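Long-range contact in amidohydrolase (Brucella melitensis biovar Abortus, PDB 4F0L), which probably acts as a metal-dependent deaminase of the amidohydrolase family, hydrolysing its substrate at a single metal ion held in a TIM-barrel active site: residues 57-65 with 369-380. Numbering follows the deposited sequence.
With FE (Fe (III) ion), chain E.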
loop_
_atom_site.group_PDB
_atom_site.type_symbol
_atom_site.label_atom_id
_atom_site.label_comp_id
_atom_site.label_asym_id
_atom_site.label_seq_id
_atom_site.Cartn_x
_atom_site.Cartn_y
_atom_site.Cartn_z
ATOM N N VAL B 57 7.889 -21.169 -5.341
ATOM C CA VAL B 57 6.788 -21.233 -6.329
ATOM C C VAL B 57 5.451 -21.303 -5.588
ATOM O O VAL B 57 5.308 -22.030 -4.595
ATOM C CB VAL B 57 6.928 -22.426 -7.290
ATOM C CG1 VAL B 57 5.661 -22.598 -8.137
ATOM C CG2 VAL B 57 8.155 -22.223 -8.182
ATOM N N VAL B 58 4.531 -20.458 -6.021
ATOM C CA VAL B 58 3.187 -20.359 -5.482
ATOM C C VAL B 58 2.190 -20.369 -6.620
ATOM O O VAL B 58 2.547 -20.151 -7.777
ATOM C CB VAL B 58 2.976 -19.078 -4.625
ATOM C CG1 VAL B 58 3.924 -19.076 -3.409
ATOM C CG2 VAL B 58 3.148 -17.805 -5.430
ATOM N N ALA B 59 0.929 -20.615 -6.286
ATOM C CA ALA B 59 -0.144 -20.637 -7.273
ATOM C C ALA B 59 -0.341 -19.254 -7.885
ATOM O O ALA B 59 -0.076 -18.255 -7.239
ATOM C CB ALA B 59 -1.446 -21.079 -6.607
ATOM N N GLY B 60 -0.813 -19.238 -9.132
ATOM C CA GLY B 60 -1.276 -18.047 -9.771
ATOM C C GLY B 60 -2.546 -17.540 -9.121
ATOM O O GLY B 60 -3.396 -18.312 -8.704
ATOM N N MET B 61 -2.646 -16.215 -8.996
ATOM C CA MET B 61 -3.784 -15.588 -8.346
ATOM C C MET B 61 -4.783 -15.135 -9.394
ATOM O O MET B 61 -4.426 -14.456 -10.373
ATOM C CB MET B 61 -3.303 -14.377 -7.551
ATOM C CG MET B 61 -4.379 -13.642 -6.762
ATOM S SD MET B 61 -5.033 -14.585 -5.384
ATOM C CE MET B 61 -3.551 -14.510 -4.372
ATOM N N ALA B 62 -6.045 -15.467 -9.181
ATOM C CA ALA B 62 -7.101 -14.859 -10.004
ATOM C C ALA B 62 -7.317 -13.437 -9.580
ATOM O O ALA B 62 -7.344 -13.095 -8.373
ATOM C CB ALA B 62 -8.423 -15.651 -9.922
ATOM N N ASN B 63 -7.513 -12.577 -10.577
ATOM C CA ASN B 63 -7.914 -11.207 -10.323
ATOM C C ASN B 63 -9.384 -11.175 -10.654
ATOM O O ASN B 63 -9.765 -11.019 -11.788
ATOM C CB ASN B 63 -7.097 -10.246 -11.198
ATOM C CG ASN B 63 -7.206 -8.799 -10.735
ATOM O OD1 ASN B 63 -8.304 -8.274 -10.528
ATOM N ND2 ASN B 63 -6.072 -8.168 -10.546
ATOM N N LEU B 64 -10.237 -11.385 -9.663
ATOM C CA LEU B 64 -11.599 -11.825 -9.986
ATOM C C LEU B 64 -12.584 -10.720 -10.397
ATOM O O LEU B 64 -13.733 -11.021 -10.640
ATOM C CB LEU B 64 -12.172 -12.686 -8.845
ATOM C CG LEU B 64 -12.205 -12.170 -7.413
ATOM C CD1 LEU B 64 -12.683 -10.727 -7.362
ATOM C CD2 LEU B 64 -13.114 -13.091 -6.614
ATOM N N HIS B 65 -12.134 -9.464 -10.525
ATOM C CA HIS B 65 -13.048 -8.339 -10.855
ATOM C C HIS B 65 -12.239 -7.179 -11.346
ATOM O O HIS B 65 -11.422 -6.611 -10.605
ATOM C CB HIS B 65 -13.829 -7.905 -9.629
ATOM C CG HIS B 65 -14.910 -6.903 -9.893
ATOM N ND1 HIS B 65 -16.095 -7.247 -10.463
ATOM C CD2 HIS B 65 -14.993 -5.551 -9.605
ATOM C CE1 HIS B 65 -16.864 -6.143 -10.576
ATOM N NE2 HIS B 65 -16.209 -5.117 -10.025
ATOM N N PHE B 369 -3.283 -15.359 1.390
ATOM C CA PHE B 369 -2.849 -15.798 0.090
ATOM C C PHE B 369 -3.563 -17.081 -0.295
ATOM O O PHE B 369 -4.118 -17.150 -1.389
ATOM C CB PHE B 369 -1.347 -16.024 0.007
ATOM C CG PHE B 369 -0.898 -16.406 -1.364
ATOM C CD1 PHE B 369 -0.689 -15.444 -2.329
ATOM C CD2 PHE B 369 -0.749 -17.754 -1.717
ATOM C CE1 PHE B 369 -0.283 -15.799 -3.621
ATOM C CE2 PHE B 369 -0.369 -18.103 -2.998
ATOM C CZ PHE B 369 -0.127 -17.124 -3.948
ATOM N N ASP B 370 -3.600 -18.072 0.595
ATOM C CA ASP B 370 -4.279 -19.320 0.288
ATOM C C ASP B 370 -5.746 -19.044 0.006
ATOM O O ASP B 370 -6.333 -19.596 -0.915
ATOM C CB ASP B 370 -4.221 -20.313 1.460
ATOM C CG ASP B 370 -2.923 -21.070 1.554
ATOM O OD1 ASP B 370 -2.117 -21.137 0.581
ATOM O OD2 ASP B 370 -2.737 -21.676 2.615
ATOM N N GLY B 371 -6.362 -18.256 0.866
ATOM C CA GLY B 371 -7.805 -17.982 0.754
ATOM C C GLY B 371 -8.155 -17.326 -0.572
ATOM O O GLY B 371 -9.114 -17.723 -1.247
ATOM N N ALA B 372 -7.349 -16.340 -0.970
ATOM C CA ALA B 372 -7.661 -15.563 -2.153
ATOM C C ALA B 372 -7.458 -16.362 -3.425
ATOM O O ALA B 372 -8.229 -16.188 -4.403
ATOM C CB ALA B 372 -6.858 -14.261 -2.181
ATOM N N VAL B 373 -6.444 -17.232 -3.446
ATOM C CA VAL B 373 -6.286 -18.173 -4.575
ATOM C C VAL B 373 -7.487 -19.124 -4.691
ATOM O O VAL B 373 -7.990 -19.344 -5.799
ATOM C CB VAL B 373 -4.998 -19.022 -4.452
ATOM C CG1 VAL B 373 -5.003 -20.167 -5.473
ATOM C CG2 VAL B 373 -3.743 -18.113 -4.624
ATOM N N LEU B 374 -7.878 -19.731 -3.560
ATOM C CA LEU B 374 -8.965 -20.709 -3.497
ATOM C C LEU B 374 -10.306 -20.113 -3.926
ATOM O O LEU B 374 -10.969 -20.639 -4.841
ATOM C CB LEU B 374 -9.080 -21.306 -2.078
ATOM C CG LEU B 374 -10.177 -22.331 -1.794
ATOM C CD1 LEU B 374 -9.945 -23.631 -2.540
ATOM C CD2 LEU B 374 -10.296 -22.582 -0.289
ATOM N N GLY B 375 -10.711 -19.028 -3.293
ATOM C CA GLY B 375 -12.015 -18.408 -3.599
ATOM C C GLY B 375 -12.003 -17.763 -4.965
ATOM O O GLY B 375 -12.969 -17.816 -5.706
ATOM N N GLY B 376 -10.868 -17.193 -5.325
ATOM C CA GLY B 376 -10.715 -16.630 -6.644
ATOM C C GLY B 376 -10.962 -17.614 -7.765
ATOM O O GLY B 376 -11.709 -17.344 -8.682
ATOM N N ASN B 377 -10.326 -18.771 -7.694
ATOM C CA ASN B 377 -10.529 -19.780 -8.753
ATOM C C ASN B 377 -11.974 -20.295 -8.809
ATOM O O ASN B 377 -12.484 -20.534 -9.881
ATOM C CB ASN B 377 -9.506 -20.899 -8.641
ATOM C CG ASN B 377 -8.197 -20.510 -9.274
ATOM O OD1 ASN B 377 -8.173 -19.663 -10.178
ATOM N ND2 ASN B 377 -7.077 -21.099 -8.793
ATOM N N ILE B 378 -12.635 -20.423 -7.653
ATOM C CA ILE B 378 -14.048 -20.816 -7.635
ATOM C C ILE B 378 -14.918 -19.749 -8.339
ATOM O O ILE B 378 -15.708 -20.080 -9.209
ATOM C CB ILE B 378 -14.553 -21.112 -6.194
ATOM C CG1 ILE B 378 -13.851 -22.366 -5.597
ATOM C CG2 ILE B 378 -16.087 -21.215 -6.167
ATOM C CD1 ILE B 378 -13.940 -22.478 -4.068
ATOM N N ALA B 379 -14.735 -18.470 -7.984
ATOM C CA ALA B 379 -15.471 -17.367 -8.649
ATOM C C ALA B 379 -15.213 -17.314 -10.144
ATOM O O ALA B 379 -16.051 -16.803 -10.914
ATOM C CB ALA B 379 -15.104 -16.005 -8.031
ATOM N N MET B 380 -14.032 -17.773 -10.563
ATOM C CA MET B 380 -13.664 -17.714 -11.984
ATOM C C MET B 380 -14.206 -18.946 -12.756
ATOM O O MET B 380 -14.013 -19.037 -13.964
ATOM C CB MET B 380 -12.152 -17.644 -12.169
ATOM C CG MET B 380 -11.482 -16.376 -11.657
ATOM S SD MET B 380 -11.956 -14.864 -12.463
ATOM C CE MET B 380 -13.553 -14.535 -11.702
HETATM FE FE FE E . -16.535 -2.971 -9.969
HETATM O O HOH W 1 -4.550 -20.244 -10.113
HETATM O O HOH W 2 -8.711 -13.996 -6.124
HETATM O O HOH W 3 -6.989 -17.833 -7.923
HETATM O O HOH W 4 -16.658 -2.075 -7.991
HETATM O O HOH W 5 -16.990 -0.757 -10.229
#
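Met61 reaches from its strand into the helix surface, and its CE methyl lies in the angle where the Phe369 ring and Val373 meet, 3.6 Å from both Phe369 CE1 and Val373 CG2. Its CG lies anti to the backbone N (chi1 -178°); the bend at chi2 (68°) then brings SD to 3.7 Å from Ala372 CB, and a further bend at chi3 (70°) carries CE to Phe369 and Val373. Val373 CG2 also sits over one face of the Phe369 ring, displaced toward the rim, while Ala59 O meets the ring edge near its plane, 3.5 Å from CZ. Val58 CG2 approaches the same end of the ring obliquely.

Farther along, Ala62 faces Gly376, where the absence of a side chain permits the close backbone approach, and its CB touches Met380 CG at 3.6 Å. Met380 curls back and sets CE against Leu64 CB, while Leu64 CD2 meets Ala379 CB. No direct hydrogen bond joins the segments; three waters bridge them instead, one accepting from Ala62 N and donating to Val373 O.

One residue beyond the crossing, His65 binds the iron through NE2 (2.2 Å) with His67, His241 and Asp329; His65 and His67 form the amidohydrolase His-X-His motif at the C-terminal end of the first TIM-barrel strand.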